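PDB 3M7K: restriction endonuclease PacI from Pseudomonas alcaligenes, which probably cuts DNA at a rare eight-base-pair target as an HNH restriction endonuclease with a beta-beta-alpha-metal active site, here held with its cleaved DNA product. Local coordinates for residues A[78-81]-A[82-86]; A[68-71]-A[72-76]; A[2-5]-A[6-9]; A[22-25]-A[26-29]. All coordinates share one frame; numbering follows the deposited sequence.

Contact 1: residues A[78-81]-A[82-86]. With nucleotides of chain C; nucleotides of chain B.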
loop_
_atom_site.group_PDB
_atom_site.type_symbol
_atom_site.label_atom_id
_atom_site.label_comp_id
_atom_site.label_asym_id
_atom_site.label_seq_id
_atom_site.Cartn_x
_atom_site.Cartn_y
_atom_site.Cartn_z
ATOM N N ARG A 78 6.053 8.425 -10.348
ATOM C CA ARG A 78 5.330 8.464 -9.093
ATOM C C ARG A 78 5.553 9.830 -8.463
ATOM O O ARG A 78 6.597 10.435 -8.685
ATOM C CB ARG A 78 5.895 7.392 -8.161
ATOM C CG ARG A 78 5.838 5.976 -8.734
ATOM C CD ARG A 78 4.412 5.631 -9.158
ATOM N NE ARG A 78 3.524 5.711 -8.008
ATOM C CZ ARG A 78 2.197 5.690 -8.058
ATOM N NH1 ARG A 78 1.496 5.781 -6.929
ATOM N NH2 ARG A 78 1.568 5.584 -9.219
ATOM N N THR A 79 4.585 10.317 -7.692
ATOM C CA THR A 79 4.747 11.600 -7.023
ATOM C C THR A 79 4.883 11.448 -5.523
ATOM O O THR A 79 4.287 10.556 -4.920
ATOM C CB THR A 79 3.608 12.618 -7.355
ATOM O OG1 THR A 79 2.351 12.029 -7.058
ATOM C CG2 THR A 79 3.634 13.018 -8.825
ATOM N N ASN A 80 5.695 12.314 -4.921
ATOM C CA ASN A 80 5.819 12.342 -3.463
ATOM C C ASN A 80 4.695 13.171 -2.793
ATOM O O ASN A 80 3.882 13.760 -3.497
ATOM C CB ASN A 80 7.239 12.741 -3.022
ATOM C CG ASN A 80 7.621 14.162 -3.372
ATOM O OD1 ASN A 80 6.783 15.077 -3.460
ATOM N ND2 ASN A 80 8.933 14.370 -3.533
ATOM N N PRO A 81 4.633 13.206 -1.445
ATOM C CA PRO A 81 3.484 13.872 -0.825
ATOM C C PRO A 81 3.365 15.379 -1.094
ATOM O O PRO A 81 2.272 15.943 -0.930
ATOM C CB PRO A 81 3.687 13.592 0.666
ATOM C CG PRO A 81 4.419 12.269 0.690
ATOM C CD PRO A 81 5.398 12.426 -0.454
ATOM N N ARG A 82 4.454 16.031 -1.500
ATOM C CA ARG A 82 4.375 17.445 -1.902
ATOM C C ARG A 82 4.026 17.591 -3.377
ATOM O O ARG A 82 3.886 18.704 -3.865
ATOM C CB ARG A 82 5.679 18.205 -1.574
ATOM C CG ARG A 82 6.161 18.047 -0.147
ATOM C CD ARG A 82 5.149 18.533 0.874
ATOM N NE ARG A 82 4.777 19.932 0.681
ATOM C CZ ARG A 82 5.439 20.968 1.195
ATOM N NH1 ARG A 82 6.523 20.780 1.947
ATOM N NH2 ARG A 82 5.015 22.201 0.959
ATOM N N GLY A 83 3.894 16.472 -4.087
ATOM C CA GLY A 83 3.466 16.491 -5.487
ATOM C C GLY A 83 4.554 16.439 -6.552
ATOM O O GLY A 83 4.264 16.630 -7.743
ATOM N N TYR A 84 5.800 16.174 -6.158
ATOM C CA TYR A 84 6.895 16.133 -7.137
ATOM C C TYR A 84 7.259 14.732 -7.590
ATOM O O TYR A 84 7.095 13.771 -6.833
ATOM C CB TYR A 84 8.133 16.840 -6.589
ATOM C CG TYR A 84 7.813 18.227 -6.094
ATOM C CD1 TYR A 84 7.263 19.176 -6.954
ATOM C CD2 TYR A 84 8.033 18.582 -4.764
ATOM C CE1 TYR A 84 6.949 20.471 -6.509
ATOM C CE2 TYR A 84 7.723 19.874 -4.299
ATOM C CZ TYR A 84 7.186 20.800 -5.175
ATOM O OH TYR A 84 6.879 22.058 -4.710
ATOM N N HIS A 85 7.778 14.644 -8.811
ATOM C CA HIS A 85 8.249 13.399 -9.429
ATOM C C HIS A 85 9.389 12.782 -8.623
ATOM O O HIS A 85 10.430 13.429 -8.426
ATOM C CB HIS A 85 8.721 13.707 -10.858
ATOM C CG HIS A 85 9.314 12.539 -11.589
ATOM N ND1 HIS A 85 10.176 12.695 -12.661
ATOM C CD2 HIS A 85 9.167 11.203 -11.414
ATOM C CE1 HIS A 85 10.530 11.499 -13.108
ATOM N NE2 HIS A 85 9.948 10.578 -12.353
ATOM N N ILE A 86 9.187 11.545 -8.156
ATOM C CA ILE A 86 10.198 10.812 -7.360
ATOM C C ILE A 86 11.271 10.247 -8.288
ATOM O O ILE A 86 10.947 9.608 -9.292
ATOM C CB ILE A 86 9.541 9.679 -6.552
ATOM C CG1 ILE A 86 8.458 10.271 -5.633
ATOM C CG2 ILE A 86 10.603 8.834 -5.789
ATOM C CD1 ILE A 86 7.610 9.265 -4.895
ATOM P P DA C 3 12.713 12.363 -4.257
ATOM O OP1 DA C 3 12.779 11.487 -5.454
ATOM O OP2 DA C 3 13.851 12.375 -3.300
ATOM O "O5'" DA C 3 12.468 13.863 -4.682
ATOM C "C5'" DA C 3 11.826 14.198 -5.896
ATOM C "C4'" DA C 3 11.574 15.706 -5.956
ATOM O "O4'" DA C 3 11.010 16.139 -4.693
ATOM C "C3'" DA C 3 12.794 16.608 -6.137
ATOM O "O3'" DA C 3 12.373 17.838 -6.713
ATOM C "C2'" DA C 3 13.258 16.853 -4.704
ATOM C "C1'" DA C 3 11.909 16.991 -3.996
ATOM N N9 DA C 3 11.916 16.588 -2.588
ATOM C C8 DA C 3 12.668 15.614 -1.993
ATOM N N7 DA C 3 12.433 15.479 -0.707
ATOM C C5 DA C 3 11.462 16.448 -0.444
ATOM C C6 DA C 3 10.762 16.836 0.729
ATOM N N6 DA C 3 10.950 16.287 1.932
ATOM N N1 DA C 3 9.841 17.818 0.623
ATOM C C2 DA C 3 9.628 18.396 -0.567
ATOM N N3 DA C 3 10.212 18.117 -1.730
ATOM C C4 DA C 3 11.129 17.128 -1.597
ATOM P P DT B 6 3.374 22.276 6.557
ATOM O OP1 DT B 6 2.792 23.620 6.380
ATOM O OP2 DT B 6 3.342 21.595 7.877
ATOM O "O5'" DT B 6 2.700 21.306 5.487
ATOM C "C5'" DT B 6 2.732 21.608 4.095
ATOM C "C4'" DT B 6 2.405 20.331 3.359
ATOM O "O4'" DT B 6 3.474 19.397 3.628
ATOM C "C3'" DT B 6 1.123 19.635 3.808
ATOM O "O3'" DT B 6 0.410 19.329 2.621
ATOM C "C2'" DT B 6 1.600 18.387 4.567
ATOM C "C1'" DT B 6 2.927 18.128 3.868
ATOM N N1 DT B 6 3.940 17.375 4.657
ATOM C C2 DT B 6 4.610 16.360 4.008
ATOM O O2 DT B 6 4.424 16.061 2.847
ATOM N N3 DT B 6 5.522 15.697 4.773
ATOM C C4 DT B 6 5.838 15.946 6.092
ATOM O O4 DT B 6 6.693 15.265 6.657
ATOM C C5 DT B 6 5.109 17.025 6.724
ATOM C C7 DT B 6 5.377 17.386 8.162
ATOM C C6 DT B 6 4.204 17.692 5.985
ATOM P P DG C 4 13.124 18.497 -7.969
ATOM O OP1 DG C 4 12.977 17.625 -9.146
ATOM O OP2 DG C 4 14.490 18.817 -7.531
ATOM O "O5'" DG C 4 12.369 19.888 -8.182
ATOM C "C5'" DG C 4 10.989 19.978 -7.885
ATOM C "C4'" DG C 4 10.730 20.807 -6.640
ATOM O "O4'" DG C 4 11.438 20.305 -5.493
ATOM C "C3'" DG C 4 11.170 22.262 -6.703
ATOM O "O3'" DG C 4 10.039 23.029 -7.052
ATOM C "C2'" DG C 4 11.691 22.586 -5.295
ATOM C "C1'" DG C 4 11.286 21.332 -4.544
ATOM N N9 DG C 4 12.034 20.931 -3.360
ATOM C C8 DG C 4 13.252 20.293 -3.287
ATOM N N7 DG C 4 13.631 20.042 -2.063
ATOM C C5 DG C 4 12.598 20.539 -1.287
ATOM C C6 DG C 4 12.428 20.560 0.109
ATOM O O6 DG C 4 13.184 20.106 0.967
ATOM N N1 DG C 4 11.226 21.159 0.493
ATOM C C2 DG C 4 10.293 21.676 -0.378
ATOM N N2 DG C 4 9.186 22.213 0.156
ATOM N N3 DG C 4 10.439 21.665 -1.694
ATOM C C4 DG C 4 11.607 21.086 -2.070
HETATM O O HOH W 1 8.864 7.929 -10.120
#

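Contact 2: residues A[68-71]-A[72-76]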
loop_
_atom_site.group_PDB
_atom_site.type_symbol
_atom_site.label_atom_id
_atom_site.label_comp_id
_atom_site.label_asym_id
_atom_site.label_seq_id
_atom_site.Cartn_x
_atom_site.Cartn_y
_atom_site.Cartn_z
ATOM N N ILE A 68 13.385 -3.237 -8.818
ATOM C CA ILE A 68 13.367 -2.174 -9.816
ATOM C C ILE A 68 14.603 -1.267 -9.645
ATOM O O ILE A 68 15.023 -1.002 -8.518
ATOM C CB ILE A 68 12.057 -1.364 -9.783
ATOM C CG1 ILE A 68 11.902 -0.574 -11.096
ATOM C CG2 ILE A 68 12.008 -0.423 -8.543
ATOM C CD1 ILE A 68 10.524 -0.041 -11.315
ATOM N N SER A 69 15.175 -0.818 -10.763
ATOM C CA SER A 69 16.324 0.085 -10.730
ATOM C C SER A 69 15.815 1.488 -10.434
ATOM O O SER A 69 14.623 1.792 -10.643
ATOM C CB SER A 69 17.059 0.076 -12.072
ATOM O OG SER A 69 16.247 0.672 -13.074
ATOM N N GLU A 70 16.707 2.343 -9.948
ATOM C CA GLU A 70 16.340 3.735 -9.719
ATOM C C GLU A 70 15.798 4.419 -10.993
ATOM O O GLU A 70 14.822 5.181 -10.927
ATOM C CB GLU A 70 17.527 4.501 -9.146
ATOM C CG GLU A 70 17.194 5.910 -8.785
ATOM C CD GLU A 70 18.125 6.467 -7.758
ATOM O OE1 GLU A 70 18.989 7.285 -8.134
ATOM O OE2 GLU A 70 17.996 6.081 -6.579
ATOM N N ALA A 71 16.429 4.157 -12.136
ATOM C CA ALA A 71 15.946 4.702 -13.422
ATOM C C ALA A 71 14.580 4.136 -13.803
ATOM O O ALA A 71 13.717 4.865 -14.297
ATOM C CB ALA A 71 16.973 4.475 -14.556
ATOM N N GLY A 72 14.389 2.838 -13.555
ATOM C CA GLY A 72 13.095 2.179 -13.787
ATOM C C GLY A 72 12.003 2.817 -12.944
ATOM O O GLY A 72 10.933 3.179 -13.451
ATOM N N PHE A 73 12.274 2.995 -11.660
ATOM C CA PHE A 73 11.305 3.648 -10.797
ATOM C C PHE A 73 11.008 5.085 -11.203
ATOM O O PHE A 73 9.865 5.512 -11.166
ATOM C CB PHE A 73 11.739 3.597 -9.336
ATOM C CG PHE A 73 10.655 3.985 -8.387
ATOM C CD1 PHE A 73 9.599 3.106 -8.132
ATOM C CD2 PHE A 73 10.666 5.226 -7.755
ATOM C CE1 PHE A 73 8.566 3.447 -7.256
ATOM C CE2 PHE A 73 9.619 5.573 -6.836
ATOM C CZ PHE A 73 8.577 4.677 -6.615
ATOM N N THR A 74 12.040 5.832 -11.573
ATOM C CA THR A 74 11.876 7.191 -12.073
ATOM C C THR A 74 10.904 7.228 -13.254
ATOM O O THR A 74 10.093 8.142 -13.345
ATOM C CB THR A 74 13.255 7.809 -12.450
ATOM O OG1 THR A 74 14.105 7.763 -11.304
ATOM C CG2 THR A 74 13.133 9.270 -12.937
ATOM N N SER A 75 10.972 6.213 -14.114
ATOM C CA SER A 75 10.144 6.128 -15.333
ATOM C C SER A 75 8.685 5.831 -15.014
ATOM O O SER A 75 7.837 5.945 -15.898
ATOM C CB SER A 75 10.670 5.047 -16.296
ATOM O OG SER A 75 10.245 3.748 -15.869
ATOM N N LEU A 76 8.393 5.432 -13.767
ATOM C CA LEU A 76 7.012 5.263 -13.354
ATOM C C LEU A 76 6.313 6.598 -13.103
ATOM O O LEU A 76 5.092 6.648 -13.023
ATOM C CB LEU A 76 6.922 4.371 -12.088
ATOM C CG LEU A 76 7.239 2.891 -12.311
ATOM C CD1 LEU A 76 7.256 2.146 -10.997
ATOM C CD2 LEU A 76 6.210 2.288 -13.253
#

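Contact 3: residues A[2-5]-A[6-9]. With ZN (zinc ion), chain E; nucleotides of chain B.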
loop_
_atom_site.group_PDB
_atom_site.type_symbol
_atom_site.label_atom_id
_atom_site.label_comp_id
_atom_site.label_asym_id
_atom_site.label_seq_id
_atom_site.Cartn_x
_atom_site.Cartn_y
_atom_site.Cartn_z
ATOM N N THR A 2 29.604 16.883 -12.075
ATOM C CA THR A 2 29.448 18.127 -11.319
ATOM C C THR A 2 29.723 17.845 -9.843
ATOM O O THR A 2 29.510 16.720 -9.369
ATOM C CB THR A 2 28.007 18.694 -11.476
ATOM O OG1 THR A 2 27.650 18.731 -12.864
ATOM C CG2 THR A 2 27.881 20.105 -10.895
ATOM N N GLN A 3 30.198 18.860 -9.122
ATOM C CA GLN A 3 30.366 18.774 -7.669
ATOM C C GLN A 3 29.070 19.168 -6.935
ATOM O O GLN A 3 28.411 20.144 -7.312
ATOM C CB GLN A 3 31.536 19.657 -7.207
ATOM C CG GLN A 3 31.858 19.563 -5.712
ATOM C CD GLN A 3 33.087 20.379 -5.323
ATOM O OE1 GLN A 3 34.220 19.967 -5.567
ATOM N NE2 GLN A 3 32.863 21.537 -4.714
ATOM N N CYS A 4 28.709 18.406 -5.899
ATOM C CA CYS A 4 27.542 18.744 -5.059
ATOM C C CYS A 4 27.946 19.767 -4.009
ATOM O O CYS A 4 28.886 19.526 -3.249
ATOM C CB CYS A 4 26.948 17.505 -4.370
ATOM S SG CYS A 4 25.605 17.862 -3.158
ATOM N N PRO A 5 27.223 20.903 -3.944
ATOM C CA PRO A 5 27.631 21.987 -3.044
ATOM C C PRO A 5 27.440 21.634 -1.567
ATOM O O PRO A 5 27.955 22.338 -0.703
ATOM C CB PRO A 5 26.706 23.138 -3.447
ATOM C CG PRO A 5 25.499 22.467 -3.982
ATOM C CD PRO A 5 25.994 21.243 -4.686
ATOM N N ARG A 6 26.726 20.547 -1.287
ATOM C CA ARG A 6 26.456 20.138 0.090
ATOM C C ARG A 6 27.464 19.103 0.627
ATOM O O ARG A 6 28.052 19.323 1.694
ATOM C CB ARG A 6 25.009 19.657 0.246
ATOM C CG ARG A 6 24.690 19.079 1.616
ATOM C CD ARG A 6 24.327 20.148 2.620
ATOM N NE ARG A 6 22.893 20.139 2.902
ATOM C CZ ARG A 6 22.369 20.086 4.124
ATOM N NH1 ARG A 6 23.164 20.057 5.189
ATOM N NH2 ARG A 6 21.050 20.073 4.280
ATOM N N CYS A 7 27.664 17.996 -0.099
ATOM C CA CYS A 7 28.650 16.982 0.301
ATOM C C CYS A 7 30.055 17.222 -0.272
ATOM O O CYS A 7 31.016 16.637 0.217
ATOM C CB CYS A 7 28.184 15.563 -0.068
ATOM S SG CYS A 7 27.944 15.294 -1.835
ATOM N N GLN A 8 30.154 18.055 -1.309
ATOM C CA GLN A 8 31.418 18.343 -2.014
ATOM C C GLN A 8 31.901 17.215 -2.932
ATOM O O GLN A 8 33.007 17.286 -3.482
ATOM C CB GLN A 8 32.548 18.770 -1.044
ATOM C CG GLN A 8 32.169 19.884 -0.081
ATOM C CD GLN A 8 32.065 21.217 -0.770
ATOM O OE1 GLN A 8 33.043 21.960 -0.853
ATOM N NE2 GLN A 8 30.876 21.539 -1.260
ATOM N N ARG A 9 31.078 16.182 -3.111
ATOM C CA ARG A 9 31.475 15.065 -3.957
ATOM C C ARG A 9 31.398 15.414 -5.433
ATOM O O ARG A 9 30.530 16.186 -5.852
ATOM C CB ARG A 9 30.638 13.817 -3.674
ATOM C CG ARG A 9 30.890 13.185 -2.318
ATOM C CD ARG A 9 30.014 11.969 -2.116
ATOM N NE ARG A 9 28.589 12.282 -2.310
ATOM C CZ ARG A 9 27.659 11.373 -2.573
ATOM N NH1 ARG A 9 27.997 10.095 -2.681
ATOM N NH2 ARG A 9 26.393 11.744 -2.746
HETATM ZN ZN ZN E . 25.572 15.858 -2.070
ATOM P P DA B 2 25.270 23.835 3.151
ATOM O OP1 DA B 2 26.238 23.101 4.005
ATOM O OP2 DA B 2 24.635 23.147 1.999
ATOM O "O5'" DA B 2 24.102 24.431 4.078
ATOM C "C5'" DA B 2 24.384 25.007 5.363
ATOM C "C4'" DA B 2 23.156 24.992 6.271
ATOM O "O4'" DA B 2 22.143 25.922 5.795
ATOM C "C3'" DA B 2 22.441 23.652 6.407
ATOM O "O3'" DA B 2 22.018 23.472 7.767
ATOM C "C2'" DA B 2 21.273 23.777 5.429
ATOM C "C1'" DA B 2 20.915 25.250 5.565
ATOM N N9 DA B 2 20.303 25.882 4.394
ATOM C C8 DA B 2 20.741 25.835 3.093
ATOM N N7 DA B 2 20.002 26.525 2.253
ATOM C C5 DA B 2 19.017 27.068 3.064
ATOM C C6 DA B 2 17.922 27.917 2.781
ATOM N N6 DA B 2 17.673 28.334 1.535
ATOM N N1 DA B 2 17.109 28.296 3.813
ATOM C C2 DA B 2 17.392 27.853 5.054
ATOM N N3 DA B 2 18.402 27.053 5.444
ATOM C C4 DA B 2 19.183 26.691 4.392
ATOM P P DG B 3 21.585 22.032 8.344
ATOM O OP1 DG B 3 21.962 21.973 9.780
ATOM O OP2 DG B 3 22.047 20.970 7.412
ATOM O "O5'" DG B 3 19.994 22.120 8.283
ATOM C "C5'" DG B 3 19.293 23.103 9.045
ATOM C "C4'" DG B 3 17.851 23.123 8.582
ATOM O "O4'" DG B 3 17.768 23.828 7.309
ATOM C "C3'" DG B 3 17.244 21.736 8.341
ATOM O "O3'" DG B 3 15.871 21.734 8.717
ATOM C "C2'" DG B 3 17.386 21.582 6.831
ATOM C "C1'" DG B 3 17.001 23.009 6.453
ATOM N N9 DG B 3 17.164 23.358 5.044
ATOM C C8 DG B 3 18.057 22.831 4.130
ATOM N N7 DG B 3 17.938 23.345 2.935
ATOM C C5 DG B 3 16.894 24.259 3.066
ATOM C C6 DG B 3 16.302 25.120 2.105
ATOM O O6 DG B 3 16.619 25.227 0.911
ATOM N N1 DG B 3 15.264 25.896 2.646
ATOM C C2 DG B 3 14.844 25.841 3.959
ATOM N N2 DG B 3 13.830 26.649 4.314
ATOM N N3 DG B 3 15.397 25.043 4.868
ATOM C C4 DG B 3 16.406 24.280 4.358
#

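Contact 4: residues A[22-25]-A[26-29]. With PT (platinum (II) ion), chain G; ZN (zinc ion), chain E; nucleotides of chain C.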
loop_
_atom_site.group_PDB
_atom_site.type_symbol
_atom_site.label_atom_id
_atom_site.label_comp_id
_atom_site.label_asym_id
_atom_site.label_seq_id
_atom_site.Cartn_x
_atom_site.Cartn_y
_atom_site.Cartn_z
ATOM N N LYS A 22 19.450 21.820 -5.962
ATOM C CA LYS A 22 20.914 21.912 -6.077
ATOM C C LYS A 22 21.638 20.788 -5.314
ATOM O O LYS A 22 22.807 20.502 -5.589
ATOM C CB LYS A 22 21.405 23.274 -5.578
ATOM C CG LYS A 22 20.944 24.461 -6.419
ATOM C CD LYS A 22 21.144 25.776 -5.664
ATOM C CE LYS A 22 20.743 26.979 -6.514
ATOM N NZ LYS A 22 20.975 28.272 -5.803
ATOM N N MET A 23 20.943 20.178 -4.349
ATOM C CA MET A 23 21.461 19.036 -3.578
ATOM C C MET A 23 21.481 17.734 -4.413
ATOM O O MET A 23 20.587 17.510 -5.236
ATOM C CB MET A 23 20.666 18.848 -2.246
ATOM C CG MET A 23 19.106 18.897 -2.328
ATOM S SD MET A 23 18.163 18.684 -0.740
ATOM C CE MET A 23 18.832 20.100 0.147
ATOM N N CYS A 24 22.500 16.893 -4.224
ATOM C CA CYS A 24 22.498 15.578 -4.852
ATOM C C CYS A 24 21.458 14.654 -4.163
ATOM O O CYS A 24 20.939 14.977 -3.078
ATOM C CB CYS A 24 23.890 14.951 -4.832
ATOM S SG CYS A 24 24.412 14.253 -3.250
ATOM N N LYS A 25 21.168 13.516 -4.790
ATOM C CA LYS A 25 20.166 12.584 -4.252
ATOM C C LYS A 25 20.590 12.073 -2.863
ATOM O O LYS A 25 19.761 11.916 -1.982
ATOM C CB LYS A 25 19.916 11.408 -5.216
ATOM C CG LYS A 25 19.227 11.788 -6.555
ATOM C CD LYS A 25 19.302 10.630 -7.559
ATOM C CE LYS A 25 18.418 10.853 -8.785
ATOM N NZ LYS A 25 18.507 9.679 -9.711
ATOM N N GLY A 26 21.884 11.822 -2.676
ATOM C CA GLY A 26 22.404 11.326 -1.390
ATOM C C GLY A 26 22.193 12.316 -0.261
ATOM O O GLY A 26 21.772 11.950 0.859
ATOM N N CYS A 27 22.468 13.582 -0.553
ATOM C CA CYS A 27 22.303 14.641 0.440
ATOM C C CYS A 27 20.828 14.862 0.781
ATOM O O CYS A 27 20.473 15.014 1.952
ATOM C CB CYS A 27 22.946 15.947 -0.038
ATOM S SG CYS A 27 24.773 16.009 0.079
ATOM N N MET A 28 19.978 14.895 -0.238
ATOM C CA MET A 28 18.541 15.080 -0.026
ATOM C C MET A 28 17.959 13.868 0.710
ATOM O O MET A 28 17.160 14.029 1.632
ATOM C CB MET A 28 17.830 15.358 -1.358
ATOM C CG MET A 28 16.302 15.462 -1.312
ATOM S SD MET A 28 15.637 17.094 -0.910
ATOM C CE MET A 28 15.850 17.152 0.882
ATOM N N THR A 29 18.369 12.657 0.328
ATOM C CA THR A 29 17.866 11.471 1.018
ATOM C C THR A 29 18.349 11.435 2.479
ATOM O O THR A 29 17.573 11.114 3.370
ATOM C CB THR A 29 18.162 10.172 0.267
ATOM O OG1 THR A 29 17.563 10.255 -1.029
ATOM C CG2 THR A 29 17.542 8.989 0.985
HETATM PT PT PT G . 16.397 18.897 -1.681
HETATM ZN ZN ZN E . 25.572 15.858 -2.070
ATOM P P DA C 3 12.713 12.363 -4.257
ATOM O OP1 DA C 3 12.779 11.487 -5.454
ATOM O OP2 DA C 3 13.851 12.375 -3.300
ATOM O "O5'" DA C 3 12.468 13.863 -4.682
ATOM C "C5'" DA C 3 11.826 14.198 -5.896
ATOM C "C4'" DA C 3 11.574 15.706 -5.956
ATOM O "O4'" DA C 3 11.010 16.139 -4.693
ATOM C "C3'" DA C 3 12.794 16.608 -6.137
ATOM O "O3'" DA C 3 12.373 17.838 -6.713
ATOM C "C2'" DA C 3 13.258 16.853 -4.704
ATOM C "C1'" DA C 3 11.909 16.991 -3.996
ATOM N N9 DA C 3 11.916 16.588 -2.588
ATOM C C8 DA C 3 12.668 15.614 -1.993
ATOM N N7 DA C 3 12.433 15.479 -0.707
ATOM C C5 DA C 3 11.462 16.448 -0.444
ATOM C C6 DA C 3 10.762 16.836 0.729
ATOM N N6 DA C 3 10.950 16.287 1.932
ATOM N N1 DA C 3 9.841 17.818 0.623
ATOM C C2 DA C 3 9.628 18.396 -0.567
ATOM N N3 DA C 3 10.212 18.117 -1.730
ATOM C C4 DA C 3 11.129 17.128 -1.597
#

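Contact 1: residues A[78-81]-A[82-86]
Asn80 sets its side-chain amide between Tyr84 and the DNA, and the two ends of that amide do different work. OD1 faces inward and accepts Tyr84 N at 3.1 Å, the donor standing above the amide carbonyl plane; Arg82 N adds a weak bond to the same oxygen. ND2 faces outward and donates to the sugar O4' of DA3 of chain C at 3.0 Å. CG sits between the backbone N and the carbonyl carbon (chi1 66°), which folds the amide back over the turn. The Tyr84 ring lies flat on the neighbouring sugar, with C4' of DG4 of chain C centred 3.6 Å above its plane, while Arg82 O approaches the rim of the opposite face. An alanine here lacks the ring, and the sugar of DG4 of chain C would probably lose its CH-pi partner, leaving a gap between turn and DNA. The backbone makes a type I turn from Asn80 to Gly83 with a G1 beta bulge: Gly83 N bonds to Asn80 O, and Asn80 N to Tyr84 O at 2.8 Å. Gly83 takes the positive phi of 97° that this bulge needs. From the tip, Arg82 bends at chi2 and chi3 along the minor-groove edges of the bases, its CD 3.2 Å from O2 of DT6 of chain B and one guanidinium face against O4' of the DT6 sugar; NH1 finds its hydrogen-bond acceptor in O2 of a cytosine of the bound DNA. At the open end Ile86 N bonds to Arg78 O, and Ile86 CG1 packs 3.5 Å from Asn80 N.

Contact 2: residues A[68-71]-A[72-76]
Glu70 O is gripped twice by Thr74, whose backbone N (2.9 Å from Glu70 O) and OG1 (2.7 Å from Glu70 O) come in from opposite faces of the carbonyl plane. With chi1 at -57° the threonine hydroxyl lies beside its own backbone N and turns back down the helix to that oxygen. Ser69, the residue just before Glu70, is the N-cap: its OG accepts Gly72 N at 2.9 Å and also bonds to the terminal carboxylate of Ala142, while Ser69 O receives a nearly straight bond from Phe73 N. Ser75 OG closes on Gly72 O at 2.6 Å further along. The cap is completed by a hydrophobic staple, the residue before the N-cap, Ile68, packing across the first turn on Phe73, the two side chains crossing at about a right angle with Ile68 CG2 4.1 Å from Phe73 CB, so the start of the short helix 70-74 has a polar cap and an apolar one. Ile68 CG1 and CD1 run over the Gly72 backbone, where a CB would lie only 3.0 Å from CG1, so the close passage depends on the missing side chain. Ile68 CD1 then meets Leu76 CD1 at 3.9 Å, and both side chains rest on Trp136 of helix 122-139. The Glu70 carboxylate points off the helix and is held by salt bridges to Arg61 and Lys25 and by a hydrogen bond from Ser58.

Contact 3: residues A[2-5]-A[6-9]
Cys4 and Cys7 hold one zinc ion between them, Cys4 SG at 2.3 Å from the zinc, and their sulfurs also collect N-H donors, Cys4 from the turn between them and Cys7 from Arg9 just beyond it. Arg6 N points at Cys4 SG over 3.5 Å, and Cys7 N adds a weaker, nearly straight bond to the same sulfur. Cys7 SG accepts Arg9 N and, more closely, Arg9 NE at 3.1 Å; that sulfur lies in the guanidinium plane of Arg9, at its edge. This is a zinc knuckle, in which the Cys-Pro-Arg-Cys turn points its backbone N-H groups at the Cys4 thiolate, Arg9 supplies those of Cys7, and together they probably spread the negative charge. The turn is closed by Gln8 N to Cys4 O at 2.7 Å and by Cys4 N to Arg9 O, the latter donor lying in the carbonyl plane. Gln8 reaches this geometry with a positive phi of 75°. Arg6 leaves the knuckle on the DNA side: CG is anti to its backbone N (chi1 174°), and the chain bends so that NH1 donates to OP2 of DG3 of chain B at 2.7 Å while one guanidinium face lies against the sugar of DA2 of chain B. Beyond the knuckle, Gln3 CG touches Gln8 O at 3.4 Å, and the two side-chain amide planes stand 55° apart. Cys24 and Cys27 complete the zinc site. Arg6 leans on Cys27 and Gln31 of helix 25-40, Cys7 and Arg9 meet Leu52 of helix 48-55, and Cys4 touches Leu11 of strand 10-11, which pairs with strand 2-3.

Contact 4: residues A[22-25]-A[26-29]
The second Cys-x-x-Cys pair of the zinc site that Cys4 and Cys7 open, Cys24 and Cys27, stands at the start of helix 25-40. Cys24 SG and Cys27 SG each bind the zinc at 2.3 Å. Cys24 is also the helix N-cap: its SG, set between the backbone N and the carbonyl carbon (chi1 77°), accepts Cys27 N at 3.4 Å, while Cys24 O takes Met28 N. The next carbonyl, Lys25 O, is gripped from opposite faces of its plane by Thr29 N at 2.8 Å and Thr29 OG1 at 2.9 Å. A valine in place of Thr29 would probably leave Lys25 O with one donor fewer and Tyr55 OH without its weak hydroxyl partner. The extended Lys25 chain carries NZ to Glu70, where it also donates to the carbonyls of Gln87 and Asp14. Beside the zinc site, Met23 and Met28 converge on a platinum ion, Met23 SD at 2.0 Å and Met28 SD at 2.1 Å from it, with the two sulfurs at roughly a right angle about the metal. Met28 SD also lies 3.5 Å from C8 of the DA3 base of chain C. The cysteine thiolates thus tie the helix start to the zinc, whereas the soft thioether pair beside the DNA offers a ready site for platinum, which is probably a heavy-atom label and no part of the enzyme's chemistry.

Contacts 3 and 4 are the two halves of one zinc site: residues 2-9 form its knuckle at the surface, residues 22-29 its buried half at a helix start, and each supplies two thiolates. In both, backbone N-H groups point at sulfur, whereas contact 2 caps its helix through a serine oxygen. Contacts 2 and 4 meet in the Glu70 to Lys25 salt bridge, and each doubles a helix carbonyl bond with a threonine. Contact 1, partly buried like contact 2, rests on it through His85 to Thr74 and Ile86 on Phe73. DNA faces three: sugars and minor-groove edges for contact 1, phosphate and a sugar for contact 3, an adenine base beside the platinum-bound methionine for contact 4.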